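Local atomic coordinates of thiamin pyrophosphokinase (Geobacillus thermodenitrificans, PDB entry 3K94), a protein that probably catalyses the transfer of a pyrophosphate group from ATP to thiamin, making thiamin diphosphate, the coenzyme form of vitamin B1. Residues B[111-116]-B[131-136]; B[125-130]-B[147-152]; B[79-84]-B[99-104]; B[195-198]-B[203-206]. One frame throughout, in Å; residues are numbered along the deposited sequence.

From the N terminus, contact 3 comes first: 79-84 and 99-104 set the start of helix 80-88 against the loop that follows strand 97-99. Contact 1 then joins helix 106-118 to strand 131-136. Contact 2 crosses it along the chain, since 125-130 lies between the segments of contact 1 while 147-152 lies beyond them; strands 125-128 and 131-136 are neighbours in the mixed sheet. Contact 4 closes last, a short loop between strands 194-199 and 204-209, which belong to different sheets. Asn112 ties contact 1 to contact 3 through Ala101 O, and the ring of His136 ties it to Phe197 of contact 4.

Contact 1: B[111-116]-B[131-136]; sequences GNVELL and NVLTVH
Helix 111-116 runs past strand 131-136 at an axis separation of 8.8 Å, their N-to-C directions 42° apart. Leu116 and Val135 mark the closest backbone approach, with 6.6 Å between Leu116 CA and Val135 CA. The side chains that meet are all apolar, and on the strand they belong to alternate residues, Leu133 and Val135, whose side chains leave the same side of the strand to meet Val113 and Leu116, one turn apart on the helix. Leu116 has the largest share. Its branch CD2 lies 3.9 Å from Leu133 CD2, the two side chains crossing at a slant, and the same methyl rests 3.8 Å from Leu133 O. Leu133 reaches the helix because its CG stands anti to the backbone N (chi1 -178°), and its other methyl, CD1, touches Val113 CG2 at 4.2 Å. The helix packs on one face of the mixed sheet as the connection of a beta-alpha-beta crossover between the parallel neighbours 97-99 and 125-128, the second of which adjoins 131-136; Ile126 on that strand adds to the apolar layer under Leu116. Val135 approaches nearer the backbone: its CG2 lies 3.9 Å from Leu116 CB and 3.5 Å from Leu116 O. In this way one valine methyl meets both the root of the leucine side chain and its carbonyl. All four touching residues are buried, and Phe110 of the second subunit packs on both Val113 and Leu133.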
# COMPACT_ATOMS: atom_id res chain seq x y z
N GLY B 111 -6.17 5.47 -1.62
CA GLY B 111 -7.02 6.62 -1.43
C GLY B 111 -6.63 7.36 -0.17
O GLY B 111 -6.54 8.58 -0.16
N ASN B 112 -6.39 6.60 0.90
CA ASN B 112 -5.92 7.18 2.15
C ASN B 112 -4.59 7.92 2.04
O ASN B 112 -4.42 8.97 2.65
CB ASN B 112 -5.88 6.12 3.25
CG ASN B 112 -7.27 5.75 3.70
OD1 ASN B 112 -8.17 6.58 3.62
ND2 ASN B 112 -7.46 4.52 4.17
N VAL B 113 -3.65 7.38 1.26
CA VAL B 113 -2.38 8.06 1.00
C VAL B 113 -2.61 9.38 0.24
O VAL B 113 -1.94 10.38 0.50
CB VAL B 113 -1.38 7.16 0.21
CG1 VAL B 113 -0.17 7.96 -0.23
CG2 VAL B 113 -0.93 5.97 1.06
N GLU B 114 -3.55 9.38 -0.70
CA GLU B 114 -3.91 10.62 -1.41
C GLU B 114 -4.44 11.69 -0.45
O GLU B 114 -4.21 12.89 -0.66
CB GLU B 114 -4.90 10.34 -2.54
CG GLU B 114 -4.32 9.46 -3.66
CD GLU B 114 -3.08 10.06 -4.31
OE1 GLU B 114 -3.12 11.26 -4.68
OE2 GLU B 114 -2.07 9.35 -4.46
N LEU B 115 -5.14 11.27 0.60
CA LEU B 115 -5.58 12.19 1.66
C LEU B 115 -4.39 12.80 2.39
O LEU B 115 -4.35 14.00 2.63
CB LEU B 115 -6.49 11.47 2.66
CG LEU B 115 -7.94 11.24 2.25
CD1 LEU B 115 -8.60 10.25 3.20
CD2 LEU B 115 -8.67 12.56 2.26
N LEU B 116 -3.41 11.97 2.75
CA LEU B 116 -2.20 12.51 3.36
C LEU B 116 -1.54 13.55 2.44
O LEU B 116 -1.08 14.61 2.89
CB LEU B 116 -1.23 11.39 3.73
CG LEU B 116 -1.42 10.84 5.15
CD1 LEU B 116 -2.85 10.41 5.38
CD2 LEU B 116 -0.44 9.69 5.43
N ASN B 131 3.92 -0.59 10.45
CA ASN B 131 4.30 0.56 9.64
C ASN B 131 3.86 1.88 10.22
O ASN B 131 2.84 1.95 10.89
CB ASN B 131 3.63 0.48 8.26
CG ASN B 131 4.00 -0.78 7.50
OD1 ASN B 131 4.96 -0.79 6.74
ND2 ASN B 131 3.21 -1.84 7.68
N VAL B 132 4.60 2.92 9.91
CA VAL B 132 4.09 4.27 10.03
C VAL B 132 4.45 4.95 8.72
O VAL B 132 5.59 4.95 8.30
CB VAL B 132 4.67 5.03 11.26
CG1 VAL B 132 6.18 4.94 11.26
CG2 VAL B 132 4.24 6.48 11.22
N LEU B 133 3.44 5.51 8.07
CA LEU B 133 3.63 6.12 6.77
C LEU B 133 3.28 7.59 6.86
O LEU B 133 2.27 7.95 7.47
CB LEU B 133 2.80 5.38 5.70
CG LEU B 133 2.87 5.83 4.23
CD1 LEU B 133 2.38 4.71 3.33
CD2 LEU B 133 2.04 7.10 4.00
N THR B 134 4.14 8.43 6.29
CA THR B 134 3.98 9.87 6.32
C THR B 134 4.45 10.46 5.00
O THR B 134 5.28 9.88 4.30
CB THR B 134 4.79 10.53 7.47
OG1 THR B 134 6.18 10.15 7.38
CG2 THR B 134 4.25 10.12 8.83
N VAL B 135 3.91 11.63 4.66
CA VAL B 135 4.36 12.36 3.47
C VAL B 135 4.78 13.77 3.90
O VAL B 135 4.25 14.30 4.87
CB VAL B 135 3.27 12.42 2.37
CG1 VAL B 135 2.84 11.00 1.96
CG2 VAL B 135 2.08 13.21 2.85
N HIS B 136 5.72 14.36 3.17
CA HIS B 136 6.35 15.59 3.63
C HIS B 136 6.61 16.61 2.52
O HIS B 136 6.96 16.25 1.39
CB HIS B 136 7.69 15.27 4.32
CG HIS B 136 7.55 14.38 5.51
ND1 HIS B 136 7.71 13.01 5.44
CD2 HIS B 136 7.26 14.66 6.80
CE1 HIS B 136 7.52 12.49 6.64
NE2 HIS B 136 7.23 13.46 7.48

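Contact 2: B[125-130]-B[147-152]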
# COMPACT_ATOMS: atom_id res chain seq x y z
N GLU B 125 -0.15 10.70 10.34
CA GLU B 125 0.52 9.42 10.13
C GLU B 125 -0.52 8.35 9.80
O GLU B 125 -1.59 8.32 10.38
CB GLU B 125 1.26 8.94 11.39
CG GLU B 125 2.24 9.91 12.02
CD GLU B 125 3.03 9.27 13.16
OE1 GLU B 125 2.46 8.41 13.87
OE2 GLU B 125 4.21 9.61 13.35
N ILE B 126 -0.20 7.47 8.87
CA ILE B 126 -0.94 6.22 8.79
C ILE B 126 -0.16 5.18 9.59
O ILE B 126 1.06 5.00 9.40
CB ILE B 126 -1.10 5.76 7.33
CG1 ILE B 126 -2.10 6.68 6.60
CG2 ILE B 126 -1.55 4.31 7.27
CD1 ILE B 126 -2.23 6.39 5.10
N VAL B 127 -0.84 4.48 10.49
CA VAL B 127 -0.17 3.53 11.36
C VAL B 127 -0.86 2.17 11.37
O VAL B 127 -2.09 2.09 11.51
CB VAL B 127 -0.20 4.03 12.82
CG1 VAL B 127 0.52 3.03 13.73
CG2 VAL B 127 0.39 5.44 12.90
N ASP B 128 -0.08 1.11 11.22
CA ASP B 128 -0.59 -0.24 11.48
C ASP B 128 0.42 -1.05 12.29
O ASP B 128 1.43 -0.51 12.73
CB ASP B 128 -1.13 -0.94 10.21
CG ASP B 128 -0.03 -1.47 9.27
OD1 ASP B 128 1.16 -1.47 9.64
OD2 ASP B 128 -0.38 -1.91 8.15
N ARG B 129 0.15 -2.32 12.54
CA ARG B 129 1.04 -3.09 13.42
C ARG B 129 2.50 -3.10 12.97
O ARG B 129 3.37 -3.44 13.76
CB ARG B 129 0.56 -4.53 13.56
CG ARG B 129 0.46 -5.26 12.24
CD ARG B 129 -0.04 -6.68 12.43
NE ARG B 129 -0.09 -7.39 11.16
CZ ARG B 129 -0.36 -8.68 11.06
NH1 ARG B 129 -0.59 -9.39 12.15
NH2 ARG B 129 -0.38 -9.26 9.87
N GLN B 130 2.77 -2.73 11.72
CA GLN B 130 4.11 -2.92 11.14
C GLN B 130 4.68 -1.69 10.47
O GLN B 130 5.81 -1.74 9.93
CB GLN B 130 4.07 -4.01 10.07
CG GLN B 130 4.23 -5.40 10.56
CD GLN B 130 4.29 -6.39 9.40
OE1 GLN B 130 3.26 -6.91 8.98
NE2 GLN B 130 5.49 -6.65 8.90
N ALA B 147 11.83 1.58 18.96
CA ALA B 147 11.92 0.13 19.05
C ALA B 147 10.98 -0.58 18.07
O ALA B 147 11.27 -1.69 17.62
CB ALA B 147 11.65 -0.33 20.48
N ARG B 148 9.86 0.05 17.74
CA ARG B 148 8.87 -0.58 16.86
C ARG B 148 9.30 -0.70 15.39
O ARG B 148 8.68 -1.42 14.61
CB ARG B 148 7.52 0.16 16.93
CG ARG B 148 7.03 0.45 18.36
CD ARG B 148 5.62 1.04 18.35
NE ARG B 148 5.26 1.70 19.61
CZ ARG B 148 4.77 1.08 20.69
NH1 ARG B 148 4.58 -0.23 20.67
NH2 ARG B 148 4.48 1.78 21.78
N TYR B 149 10.37 -0.01 14.99
CA TYR B 149 10.73 0.06 13.58
C TYR B 149 12.22 -0.07 13.35
O TYR B 149 13.00 0.70 13.91
CB TYR B 149 10.22 1.38 12.98
CG TYR B 149 8.77 1.63 13.31
CD1 TYR B 149 7.79 0.83 12.77
CD2 TYR B 149 8.40 2.65 14.19
CE1 TYR B 149 6.46 1.03 13.07
CE2 TYR B 149 7.06 2.87 14.50
CZ TYR B 149 6.10 2.05 13.94
OH TYR B 149 4.78 2.25 14.23
N CYS B 150 12.61 -1.04 12.53
CA CYS B 150 14.01 -1.22 12.15
C CYS B 150 14.32 -0.57 10.81
O CYS B 150 15.44 -0.16 10.56
CB CYS B 150 14.35 -2.71 12.08
SG CYS B 150 14.13 -3.60 13.63
N TYR B 151 13.33 -0.51 9.94
CA TYR B 151 13.59 -0.10 8.57
C TYR B 151 13.03 1.29 8.27
O TYR B 151 11.98 1.66 8.79
CB TYR B 151 13.01 -1.12 7.62
CG TYR B 151 13.23 -2.55 8.08
CD1 TYR B 151 14.51 -3.10 8.16
CD2 TYR B 151 12.16 -3.35 8.44
CE1 TYR B 151 14.70 -4.42 8.59
CE2 TYR B 151 12.34 -4.66 8.86
CZ TYR B 151 13.61 -5.18 8.93
OH TYR B 151 13.76 -6.48 9.36
N VAL B 152 13.74 2.03 7.43
CA VAL B 152 13.27 3.33 6.95
C VAL B 152 13.39 3.36 5.42
O VAL B 152 14.42 2.99 4.86
CB VAL B 152 14.07 4.50 7.56
CG1 VAL B 152 13.46 5.85 7.14
CG2 VAL B 152 14.10 4.39 9.07
O HOH W 1 3.76 -0.39 14.25
O HOH W 2 6.00 -1.89 14.52
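An Asx turn at Asp128 shapes the tight connection between antiparallel strands 125-128 and 131-136 of the mixed sheet, and Tyr149, on the approach to strand 151-156, leans its ring against this beta hairpin. Tyr149 CE1 lies 4.2 Å from Gln130 C, which sits at the ring edge, near the ring plane. The far end of the tyrosine reaches the strand: Tyr149 OH is 4.4 Å from Val127 CG1, a loose touch. With CG beside the backbone N (chi1 -50°), the ring projects from its loop toward the turn, and Arg148 CB lies over the centre of one ring face. Val132 of the next strand also packs against this ring, as does Tyr20 from a loop.

Within the turn, Gln130 N donates to Asp128 OD1 at 2.9 Å with an N-H...O angle of 160°, meeting the oxygen from above the carboxylate plane, 37° out of it. Asn131 ND2 binds the same oxygen, and Thr102 OG1 holds OD2, so both carboxylate oxygens are engaged and the side chain is anchored at the turn. The polar part of the contact is carried by water. One water hydrogen-bonds to Tyr149 OH at 2.8 Å and donates to Asp128 O, linking the phenol to the backbone of Asp128. Beside it a second water bridges backbone to backbone, donating to Arg148 O at 2.7 Å and, over a longer 3.1 Å, to Arg129 O.

Contact 3: B[79-84]-B[99-104]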
# COMPACT_ATOMS: atom_id res chain seq x y z
N THR B 79 -15.22 9.17 1.23
CA THR B 79 -15.13 8.05 2.15
C THR B 79 -15.32 8.56 3.58
O THR B 79 -15.19 9.75 3.84
CB THR B 79 -13.79 7.30 2.05
OG1 THR B 79 -12.73 8.16 2.47
CG2 THR B 79 -13.53 6.84 0.62
N ASP B 80 -15.63 7.64 4.49
CA ASP B 80 -15.81 8.00 5.88
C ASP B 80 -14.51 8.47 6.53
O ASP B 80 -14.53 9.33 7.41
CB ASP B 80 -16.41 6.81 6.64
CG ASP B 80 -17.77 6.42 6.09
OD1 ASP B 80 -18.47 7.31 5.58
OD2 ASP B 80 -18.13 5.23 6.16
N MSE B 81 -13.38 7.91 6.10
CA MSE B 81 -12.09 8.33 6.60
C MSE B 81 -11.82 9.77 6.18
O MSE B 81 -11.28 10.58 6.95
CB MSE B 81 -11.00 7.42 6.05
CG MSE B 81 -9.61 7.75 6.56
SE MSE B 81 -9.45 7.37 8.47
CE MSE B 81 -9.51 5.42 8.47
N GLU B 82 -12.20 10.09 4.95
CA GLU B 82 -12.00 11.43 4.41
C GLU B 82 -12.78 12.48 5.20
O GLU B 82 -12.22 13.48 5.63
CB GLU B 82 -12.42 11.49 2.93
CG GLU B 82 -12.43 12.91 2.40
CD GLU B 82 -12.57 12.97 0.89
OE1 GLU B 82 -13.13 12.02 0.31
OE2 GLU B 82 -12.14 13.97 0.29
N ILE B 83 -14.07 12.24 5.41
CA ILE B 83 -14.83 13.22 6.18
C ILE B 83 -14.28 13.33 7.60
O ILE B 83 -14.19 14.44 8.14
CB ILE B 83 -16.37 12.98 6.17
CG1 ILE B 83 -16.75 11.59 6.67
CG2 ILE B 83 -16.94 13.20 4.77
CD1 ILE B 83 -18.22 11.27 6.49
N ALA B 84 -13.88 12.19 8.18
CA ALA B 84 -13.26 12.22 9.51
C ALA B 84 -11.99 13.07 9.50
O ALA B 84 -11.80 13.94 10.35
CB ALA B 84 -12.97 10.80 10.02
N PHE B 99 -5.58 4.78 12.02
CA PHE B 99 -5.45 3.36 12.27
C PHE B 99 -6.55 2.67 11.47
O PHE B 99 -7.53 3.29 11.09
CB PHE B 99 -5.64 3.06 13.75
CG PHE B 99 -4.65 3.75 14.65
CD1 PHE B 99 -4.92 4.99 15.18
CD2 PHE B 99 -3.43 3.15 14.96
CE1 PHE B 99 -4.01 5.63 16.00
CE2 PHE B 99 -2.53 3.77 15.78
CZ PHE B 99 -2.81 5.02 16.31
N GLY B 100 -6.39 1.37 11.23
CA GLY B 100 -7.37 0.64 10.44
C GLY B 100 -7.51 1.20 9.03
O GLY B 100 -8.56 1.09 8.40
N ALA B 101 -6.45 1.81 8.52
CA ALA B 101 -6.50 2.41 7.19
C ALA B 101 -5.71 1.61 6.14
O ALA B 101 -5.56 2.05 5.01
CB ALA B 101 -6.03 3.87 7.25
N THR B 102 -5.21 0.43 6.53
CA THR B 102 -4.44 -0.41 5.63
C THR B 102 -5.06 -1.80 5.50
O THR B 102 -5.93 -2.19 6.29
CB THR B 102 -2.97 -0.60 6.09
OG1 THR B 102 -2.93 -1.33 7.33
CG2 THR B 102 -2.25 0.73 6.26
N GLY B 103 -4.60 -2.55 4.51
CA GLY B 103 -5.05 -3.92 4.31
C GLY B 103 -6.31 -4.06 3.48
O GLY B 103 -7.02 -3.08 3.24
N GLY B 104 -6.58 -5.29 3.02
CA GLY B 104 -7.80 -5.56 2.27
C GLY B 104 -7.75 -5.00 0.87
O GLY B 104 -6.82 -5.26 0.13
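Met81, a selenomethionine in the crystal, and Ala101 give up the most surface here, followed by Phe99. From the first turn of helix 80-88 the Met81 side chain bends twice, at chi2 (68°) and chi3 (69°), and these bends turn its terminal methyl to the loop. There Met81 CE meets Ala101 CB end to end at 4.0 Å. The same methyl lies 3.9 Å from Phe99 O, so it touches the backbone of Phe99, whose side chain leaves the backbone away from the helix, its ring meeting His4 and Tyr20 edge-to-face. Gly100 O is a little farther off, 4.4 Å from Met81 CE. Asn112 of helix 106-118 adds a further neighbour: it packs on Met81 and its ND2 donates to Ala101 O, gripping the loop from the helix side. The helix start behind Met81 is fixed by Thr79, an N-cap whose OG1 accepts from Glu82 N at 3.2 Å. The contact sets a helix N terminus beside the loop beyond the C-terminal end of parallel strand 97-99, as is common in alpha/beta folds and consistent with the catalytic domain to which both segments belong.

Contact 4: B[195-198]-B[203-206]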
# COMPACT_ATOMS: atom_id res chain seq x y z
N GLY B 195 18.13 11.35 14.26
CA GLY B 195 18.66 11.81 12.99
C GLY B 195 17.71 12.77 12.32
O GLY B 195 16.66 13.09 12.87
N THR B 196 18.09 13.25 11.14
CA THR B 196 17.25 14.14 10.37
C THR B 196 17.19 13.71 8.90
O THR B 196 18.09 13.02 8.40
CB THR B 196 17.78 15.58 10.41
OG1 THR B 196 19.14 15.60 9.98
CG2 THR B 196 17.73 16.13 11.83
N PHE B 197 16.12 14.11 8.22
CA PHE B 197 16.10 14.15 6.77
C PHE B 197 15.65 15.53 6.35
O PHE B 197 14.86 16.15 7.05
CB PHE B 197 15.25 13.04 6.12
CG PHE B 197 13.77 13.07 6.47
CD1 PHE B 197 13.31 12.53 7.66
CD2 PHE B 197 12.84 13.57 5.56
CE1 PHE B 197 11.94 12.53 7.98
CE2 PHE B 197 11.46 13.58 5.86
CZ PHE B 197 11.01 13.05 7.07
N SER B 198 16.16 16.03 5.24
CA SER B 198 15.74 17.33 4.75
C SER B 198 15.83 17.38 3.25
O SER B 198 16.59 16.62 2.64
CB SER B 198 16.60 18.45 5.37
OG SER B 198 17.94 18.42 4.89
N ILE B 203 8.14 16.59 -2.98
CA ILE B 203 7.26 15.94 -2.01
C ILE B 203 7.74 14.51 -1.78
O ILE B 203 7.90 13.75 -2.73
CB ILE B 203 5.81 15.88 -2.51
CG1 ILE B 203 5.32 17.26 -2.91
CG2 ILE B 203 4.89 15.28 -1.43
CD1 ILE B 203 3.86 17.27 -3.31
N LEU B 204 7.93 14.14 -0.52
CA LEU B 204 8.62 12.89 -0.22
C LEU B 204 7.86 12.03 0.77
O LEU B 204 7.37 12.53 1.79
CB LEU B 204 10.01 13.19 0.33
CG LEU B 204 10.92 12.00 0.62
CD1 LEU B 204 11.50 11.49 -0.69
CD2 LEU B 204 12.03 12.40 1.58
N MSE B 205 7.80 10.74 0.49
CA MSE B 205 7.14 9.80 1.39
C MSE B 205 8.16 9.07 2.25
O MSE B 205 9.16 8.58 1.74
CB MSE B 205 6.31 8.79 0.59
CG MSE B 205 5.68 7.72 1.45
SE MSE B 205 4.53 6.46 0.46
CE MSE B 205 5.72 6.05 -1.03
N MSE B 206 7.90 9.00 3.55
CA MSE B 206 8.70 8.14 4.42
C MSE B 206 7.89 6.99 4.99
O MSE B 206 6.79 7.19 5.48
CB MSE B 206 9.34 8.91 5.57
CG MSE B 206 10.14 8.00 6.51
SE MSE B 206 11.05 8.89 8.01
CE MSE B 206 9.51 9.80 8.84
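Along strand 195-198 the side that faces 203-206 is held by one aromatic residue, Phe197, which meets Leu204 and Met206. Gly195 brings no side chain; from here on the strand pairs through its backbone with 139-144 and 165-167, and Thr196 adds a hydrogen bond between its OG1 and Thr167 OG1. Phe197 then turns inward. Its CG sits between the backbone N and the carbonyl carbon (chi1 62°), and from there the ring extends toward 203-206, although the nearest CA atoms of the two strands, those of Phe197 and Met206, are still 9.8 Å apart.

Met206, a selenomethionine in the crystal, reaches the ring at one corner: Met206 SE is 3.7 Å from Phe197 CE1, and Met206 CE lies 3.8 Å from that same carbon. The selenium stands 4.5 Å from the ring centroid and 43° off the ring normal, an oblique Met-aromatic contact. Its chain runs extended from CA to SE and bends at chi3 (56°), which lays the methyl alongside CE1 and CZ. From the same side of the ring plane, Leu204 CD2 approaches the opposite corner, 4.2 Å from Phe197 CD2, again obliquely. His136 meets the ring edge-to-face, while Tyr141 and Tyr154 also pack against it. Ser198, next along, points away from 203-206. Strand 194-199 belongs to a three-stranded antiparallel sheet and 204-209 to the large mixed sheet, so these side chains form part of the core between the two layers, as in the beta-sandwich of the thiamin-binding domain of this family.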